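Mandelate racemase/muconate lactonizing enzyme (Jannaschia sp., PDB 4J3Z) is an enolase-superfamily member classed as an isomerase, which probably acts on a carboxylate substrate with the help of a divalent metal ion, its exact reaction being unassigned. Local coordinates at residues D8-A13 with I367-A372; G34-G39 with L106-D111. All coordinates share one frame; numbering follows the deposited sequence.

Interaction 1 of 2, residues D8-A13 with I367-A372; sequences DIFAVA and ITLNDA
The three-stranded antiparallel sheet of the N-terminal capping domain meets the C-terminal part of the enolase fold where F10 of strand 4-12 packs on L369 and D371, at the passage from short strand 368-369 into helix 371-376. L369 lays one methyl, CD2, over a face of the F10 ring, 3.8 Å from the centroid and 24° off the ring normal. This is a CH-pi contact displaced toward the rim, closest at F10 CE2, 3.5 Å from L369 CD2. The two side chains approach from opposite directions; with CG of the leucine anti to the backbone N (chi1 -169°) and chi2 72°, CD2 is set over the ring. D371 sends its carboxylate crosswise and obliquely to the ring, with OD1 3.8 Å from F10 CZ. Its OD1 is salt-bridged to R28 on the neighbouring strand 24-31, and F10 and L369 also touch R28. Next to it N370 ND2 donates a hydrogen bond to A344 O of helix 340-345. No hydrogen bond joins the two segments directly: the contact is mainly carbon on carbon, while the charge of D371 is met by R28, which probably offsets the cost of placing a carboxylate against the ring.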
ATOM      1  N   ASP D   8      37.211  17.722  30.352  1.00 33.50           N
ATOM      2  CA  ASP D   8      37.856  18.869  29.733  1.00 33.17           C
ATOM      3  C   ASP D   8      37.444  18.878  28.280  1.00 29.28           C
ATOM      4  O   ASP D   8      37.443  17.835  27.627  1.00 28.74           O
ATOM      5  CB  ASP D   8      39.375  18.789  29.881  1.00 35.68           C
ATOM      6  CG  ASP D   8      39.812  18.632  31.325  1.00 39.08           C
ATOM      7  OD1 ASP D   8      39.121  19.151  32.237  1.00 38.78           O
ATOM      8  OD2 ASP D   8      40.857  17.985  31.549  1.00 41.90           O
ATOM      9  N   ILE D   9      37.045  20.049  27.801  1.00 28.65           N
ATOM     10  CA  ILE D   9      36.606  20.225  26.417  1.00 28.81           C
ATOM     11  C   ILE D   9      37.648  21.079  25.707  1.00 29.97           C
ATOM     12  O   ILE D   9      38.105  22.086  26.264  1.00 30.20           O
ATOM     13  CB  ILE D   9      35.211  20.900  26.327  1.00 27.34           C
ATOM     14  CG1 ILE D   9      34.163  20.116  27.137  1.00 25.97           C
ATOM     15  CG2 ILE D   9      34.763  21.057  24.877  1.00 26.76           C
ATOM     16  CD1 ILE D   9      32.773  20.720  27.105  1.00 25.25           C
ATOM     17  N   PHE D  10      38.016  20.661  24.493  1.00 29.82           N
ATOM     18  CA  PHE D  10      38.959  21.387  23.633  1.00 30.79           C
ATOM     19  C   PHE D  10      38.280  21.864  22.347  1.00 31.78           C
ATOM     20  O   PHE D  10      37.709  21.065  21.593  1.00 31.77           O
ATOM     21  CB  PHE D  10      40.160  20.499  23.257  1.00 29.66           C
ATOM     22  CG  PHE D  10      41.035  20.116  24.421  1.00 29.92           C
ATOM     23  CD1 PHE D  10      42.059  20.956  24.850  1.00 29.16           C
ATOM     24  CD2 PHE D  10      40.851  18.905  25.080  1.00 30.70           C
ATOM     25  CE1 PHE D  10      42.875  20.605  25.911  1.00 28.53           C
ATOM     26  CE2 PHE D  10      41.662  18.550  26.152  1.00 30.60           C
ATOM     27  CZ  PHE D  10      42.677  19.402  26.565  1.00 29.75           C
ATOM     28  N   ALA D  11      38.339  23.169  22.101  1.00 30.97           N
ATOM     29  CA  ALA D  11      37.883  23.726  20.836  1.00 29.19           C
ATOM     30  C   ALA D  11      39.111  23.929  19.960  1.00 28.96           C
ATOM     31  O   ALA D  11      39.992  24.725  20.291  1.00 29.15           O
ATOM     32  CB  ALA D  11      37.158  25.032  21.070  1.00 29.49           C
ATOM     33  N   VAL D  12      39.180  23.193  18.856  1.00 28.09           N
ATOM     34  CA  VAL D  12      40.388  23.166  18.042  1.00 28.50           C
ATOM     35  C   VAL D  12      40.168  23.759  16.643  1.00 29.25           C
ATOM     36  O   VAL D  12      39.246  23.373  15.943  1.00 30.99           O
ATOM     37  CB  VAL D  12      40.979  21.735  17.956  1.00 27.23           C
ATOM     38  CG1 VAL D  12      42.259  21.740  17.143  1.00 27.44           C
ATOM     39  CG2 VAL D  12      41.272  21.183  19.350  1.00 26.38           C
ATOM     40  N   ALA D  13      41.015  24.708  16.259  1.00 29.45           N
ATOM     41  CA  ALA D  13      40.993  25.288  14.907  1.00 29.41           C
ATOM     42  C   ALA D  13      41.978  24.563  14.002  1.00 29.66           C
ATOM     43  O   ALA D  13      43.186  24.614  14.240  1.00 29.80           O
ATOM     44  CB  ALA D  13      41.317  26.778  14.947  1.00 28.07           C
ATOM     45  N   ILE D 367      44.262   6.286  20.491  1.00 27.55           N
ATOM     46  CA  ILE D 367      44.637   7.682  20.255  1.00 27.91           C
ATOM     47  C   ILE D 367      44.784   8.458  21.561  1.00 28.55           C
ATOM     48  O   ILE D 367      43.899   8.439  22.419  1.00 28.18           O
ATOM     49  CB  ILE D 367      43.655   8.408  19.298  1.00 27.18           C
ATOM     50  CG1 ILE D 367      42.196   8.231  19.758  1.00 27.15           C
ATOM     51  CG2 ILE D 367      43.829   7.894  17.874  1.00 25.94           C
ATOM     52  CD1 ILE D 367      41.191   9.089  19.022  1.00 25.17           C
ATOM     53  N   THR D 368      45.929   9.113  21.715  1.00 28.91           N
ATOM     54  CA  THR D 368      46.140  10.041  22.815  1.00 28.60           C
ATOM     55  C   THR D 368      46.109  11.441  22.214  1.00 27.65           C
ATOM     56  O   THR D 368      46.515  11.632  21.069  1.00 27.21           O
ATOM     57  CB  THR D 368      47.486   9.767  23.523  1.00 30.15           C
ATOM     58  OG1 THR D 368      47.546   8.391  23.916  1.00 31.29           O
ATOM     59  CG2 THR D 368      47.663  10.630  24.767  1.00 30.01           C
ATOM     60  N   LEU D 369      45.589  12.409  22.964  1.00 26.75           N
ATOM     61  CA  LEU D 369      45.692  13.804  22.570  1.00 25.56           C
ATOM     62  C   LEU D 369      47.066  14.337  22.963  1.00 27.52           C
ATOM     63  O   LEU D 369      47.683  13.832  23.897  1.00 26.78           O
ATOM     64  CB  LEU D 369      44.581  14.626  23.218  1.00 24.03           C
ATOM     65  CG  LEU D 369      44.378  16.058  22.725  1.00 23.46           C
ATOM     66  CD1 LEU D 369      43.754  16.099  21.339  1.00 23.02           C
ATOM     67  CD2 LEU D 369      43.536  16.836  23.715  1.00 23.18           C
ATOM     68  N   ASN D 370      47.548  15.339  22.221  1.00 30.14           N
ATOM     69  CA  ASN D 370      48.786  16.051  22.550  1.00 29.75           C
ATOM     70  C   ASN D 370      48.401  17.461  22.950  1.00 29.73           C
ATOM     71  O   ASN D 370      48.023  18.280  22.100  1.00 30.04           O
ATOM     72  CB  ASN D 370      49.728  16.120  21.341  1.00 30.13           C
ATOM     73  CG  ASN D 370      49.939  14.773  20.677  1.00 30.61           C
ATOM     74  OD1 ASN D 370      50.186  13.768  21.339  1.00 31.11           O
ATOM     75  ND2 ASN D 370      49.866  14.755  19.353  1.00 30.58           N
ATOM     76  N   ASP D 371      48.500  17.744  24.244  1.00 29.41           N
ATOM     77  CA  ASP D 371      48.003  19.002  24.805  1.00 29.23           C
ATOM     78  C   ASP D 371      48.549  20.271  24.134  1.00 30.54           C
ATOM     79  O   ASP D 371      47.786  21.207  23.837  1.00 32.04           O
ATOM     80  CB  ASP D 371      48.221  19.027  26.320  1.00 28.67           C
ATOM     81  CG  ASP D 371      47.163  18.222  27.086  1.00 28.13           C
ATOM     82  OD1 ASP D 371      46.113  17.872  26.502  1.00 27.91           O
ATOM     83  OD2 ASP D 371      47.380  17.952  28.283  1.00 27.34           O
ATOM     84  N   ALA D 372      49.857  20.292  23.878  1.00 29.76           N
ATOM     85  CA  ALA D 372      50.516  21.461  23.300  1.00 29.77           C
ATOM     86  C   ALA D 372      49.948  21.835  21.927  1.00 31.19           C
ATOM     87  O   ALA D 372      49.681  23.004  21.662  1.00 33.17           O
ATOM     88  CB  ALA D 372      52.021  21.243  23.235  1.00 29.86           C
TER

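Interaction 2 of 2, residues G34-G39 with L106-D111; sequences GLTGLG and LGKARD
The backbones of 34-39 and 106-111 come closest at L35 and K108, whose CA atoms are 7.3 Å apart, where the start of strand 36-41 passes the last turn of helix 89-109. The chain of K108, fully extended beyond CG, carries NZ to the strand. There NZ donates a hydrogen bond of 2.8 Å to T36 O, meeting the carbonyl at a C=O...N angle of 149° and tilted 26° from the carbonyl plane. CD and CE also pass the oxygen, K108 CE lying 3.4 Å from T36 O. The hydroxyl of T36 stands nearby, with OG1 3.5 Å from K108 NZ. Beside this polar reach lies an apolar one: L35 CD1 sits 3.9 Å from A109 CB, and the second methyl, L35 CD2, is 4.2 Å from K108 CB. A methionine in place of K108 would probably leave T36 O without this charged donor and tie the helix end less firmly to the strand. Two residues further along the strand, L38 N donates to D104 OD2 of the same helix, while G37 and G39 pair with V29 and V27 of strand 24-31. R110, which follows A109, bonds through NH1 to A116 O of a second subunit, so this surface contact, which joins the edge of the three-stranded sheet to helix 89-109, lies near a subunit boundary.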
ATOM      1  N   GLY D  34      41.601   7.271  37.434  1.00 33.67           N
ATOM      2  CA  GLY D  34      42.714   7.832  36.663  1.00 34.07           C
ATOM      3  C   GLY D  34      42.851   7.512  35.181  1.00 35.37           C
ATOM      4  O   GLY D  34      43.843   7.899  34.561  1.00 35.45           O
ATOM      5  N   LEU D  35      41.871   6.820  34.603  1.00 35.31           N
ATOM      6  CA  LEU D  35      41.877   6.556  33.163  1.00 34.80           C
ATOM      7  C   LEU D  35      41.204   7.706  32.428  1.00 33.42           C
ATOM      8  O   LEU D  35      40.281   8.324  32.959  1.00 33.50           O
ATOM      9  CB  LEU D  35      41.166   5.237  32.824  1.00 34.92           C
ATOM     10  CG  LEU D  35      41.636   3.915  33.441  1.00 35.27           C
ATOM     11  CD1 LEU D  35      40.546   2.864  33.271  1.00 34.70           C
ATOM     12  CD2 LEU D  35      42.947   3.432  32.825  1.00 35.06           C
ATOM     13  N   THR D  36      41.667   7.970  31.205  1.00 31.78           N
ATOM     14  CA  THR D  36      41.149   9.044  30.361  1.00 30.00           C
ATOM     15  C   THR D  36      40.695   8.511  29.004  1.00 30.11           C
ATOM     16  O   THR D  36      41.354   7.654  28.399  1.00 30.35           O
ATOM     17  CB  THR D  36      42.207  10.140  30.101  1.00 30.40           C
ATOM     18  OG1 THR D  36      43.311   9.577  29.384  1.00 30.64           O
ATOM     19  CG2 THR D  36      42.724  10.757  31.409  1.00 31.14           C
ATOM     20  N   GLY D  37      39.575   9.037  28.523  1.00 28.38           N
ATOM     21  CA  GLY D  37      39.069   8.689  27.217  1.00 27.16           C
ATOM     22  C   GLY D  37      38.863   9.922  26.370  1.00 26.65           C
ATOM     23  O   GLY D  37      38.507  10.983  26.893  1.00 26.02           O
ATOM     24  N   LEU D  38      39.093   9.781  25.061  1.00 26.27           N
ATOM     25  CA  LEU D  38      38.831  10.857  24.109  1.00 26.65           C
ATOM     26  C   LEU D  38      37.530  10.632  23.348  1.00 27.90           C
ATOM     27  O   LEU D  38      37.180   9.496  23.028  1.00 29.16           O
ATOM     28  CB  LEU D  38      39.992  11.022  23.121  1.00 26.80           C
ATOM     29  CG  LEU D  38      41.226  11.835  23.538  1.00 25.49           C
ATOM     30  CD1 LEU D  38      42.206  11.874  22.379  1.00 25.42           C
ATOM     31  CD2 LEU D  38      40.864  13.251  23.966  1.00 24.15           C
ATOM     32  N   GLY D  39      36.819  11.724  23.076  1.00 27.70           N
ATOM     33  CA  GLY D  39      35.578  11.693  22.306  1.00 26.92           C
ATOM     34  C   GLY D  39      35.408  12.978  21.511  1.00 26.36           C
ATOM     35  O   GLY D  39      35.976  14.013  21.868  1.00 27.02           O
ATOM     36  N   LEU D 106      36.831   2.156  28.431  1.00 26.72           N
ATOM     37  CA  LEU D 106      36.547   0.721  28.523  1.00 26.88           C
ATOM     38  C   LEU D 106      37.663  -0.097  27.863  1.00 28.24           C
ATOM     39  O   LEU D 106      38.086  -1.129  28.393  1.00 29.14           O
ATOM     40  CB  LEU D 106      35.189   0.386  27.899  1.00 25.98           C
ATOM     41  CG  LEU D 106      33.917   1.038  28.463  1.00 26.05           C
ATOM     42  CD1 LEU D 106      32.676   0.440  27.807  1.00 25.72           C
ATOM     43  CD2 LEU D 106      33.844   0.915  29.979  1.00 25.77           C
ATOM     44  N   GLY D 107      38.131   0.371  26.709  1.00 28.15           N
ATOM     45  CA  GLY D 107      39.261  -0.248  26.016  1.00 28.57           C
ATOM     46  C   GLY D 107      40.567  -0.220  26.804  1.00 28.69           C
ATOM     47  O   GLY D 107      41.357  -1.158  26.731  1.00 28.68           O
ATOM     48  N   LYS D 108      40.792   0.845  27.573  1.00 28.22           N
ATOM     49  CA  LYS D 108      41.975   0.932  28.436  1.00 27.48           C
ATOM     50  C   LYS D 108      41.862   0.089  29.718  1.00 27.92           C
ATOM     51  O   LYS D 108      42.859  -0.505  30.168  1.00 27.02           O
ATOM     52  CB  LYS D 108      42.292   2.385  28.784  1.00 27.26           C
ATOM     53  CG  LYS D 108      42.872   3.188  27.631  1.00 26.82           C
ATOM     54  CD  LYS D 108      43.055   4.642  28.027  1.00 26.64           C
ATOM     55  CE  LYS D 108      43.496   5.477  26.835  1.00 26.46           C
ATOM     56  NZ  LYS D 108      43.756   6.891  27.206  1.00 25.99           N
ATOM     57  N   ALA D 109      40.662   0.042  30.304  1.00 26.78           N
ATOM     58  CA  ALA D 109      40.412  -0.803  31.476  1.00 27.96           C
ATOM     59  C   ALA D 109      40.561  -2.300  31.163  1.00 30.56           C
ATOM     60  O   ALA D 109      41.129  -3.055  31.960  1.00 30.10           O
ATOM     61  CB  ALA D 109      39.033  -0.523  32.063  1.00 27.17           C
ATOM     62  N   ARG D 110      40.054  -2.710  30.001  1.00 32.51           N
ATOM     63  CA  ARG D 110      39.982  -4.120  29.615  1.00 33.80           C
ATOM     64  C   ARG D 110      41.154  -4.568  28.748  1.00 37.58           C
ATOM     65  O   ARG D 110      41.222  -5.742  28.356  1.00 39.14           O
ATOM     66  CB  ARG D 110      38.665  -4.399  28.883  1.00 32.89           C
ATOM     67  CG  ARG D 110      37.429  -4.273  29.765  1.00 31.66           C
ATOM     68  CD  ARG D 110      36.152  -4.139  28.949  1.00 29.35           C
ATOM     69  NE  ARG D 110      34.949  -4.233  29.791  1.00 27.25           N
ATOM     70  CZ  ARG D 110      33.695  -4.175  29.337  1.00 26.21           C
ATOM     71  NH1 ARG D 110      32.676  -4.281  30.180  1.00 25.54           N
ATOM     72  NH2 ARG D 110      33.447  -4.017  28.037  1.00 27.16           N
ATOM     73  N   ASP D 111      42.066  -3.664  28.446  1.00 37.64           N
ATOM     74  CA  ASP D 111      43.220  -3.958  27.598  1.00 36.65           C
ATOM     75  C   ASP D 111      42.893  -4.569  26.263  1.00 37.79           C
ATOM     76  O   ASP D 111      43.290  -5.662  25.966  1.00 37.54           O
ATOM     77  CB  ASP D 111      44.271  -4.774  28.324  1.00 35.82           C
ATOM     78  CG  ASP D 111      45.518  -4.011  28.572  1.00 35.24           C
ATOM     79  OD1 ASP D 111      45.629  -2.874  28.154  1.00 35.09           O
ATOM     80  OD2 ASP D 111      46.400  -4.560  29.205  1.00 35.87           O
TER

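How the interactions relate
From the N terminus, strand 4-12 supplies the first half of interaction 1, whose partner comes 354 residues later; that contact closes a loop spanning the whole barrel part and brings a late part of the chain back to the capping domain. Interaction 2 is nested inside it: strand 36-41 meets the end of helix 89-109 after 67 residues, within the N-terminal domain. Both use the same antiparallel sheet, whose outermost strands are 4-12 and 36-41, with 24-31 between them. The centres are about 16 Å apart, and the segments touch where L38 CD1 of 34-39 packs 3.5 Å from L369 N. The sheet is thus joined to its own helix and to the C-terminal part.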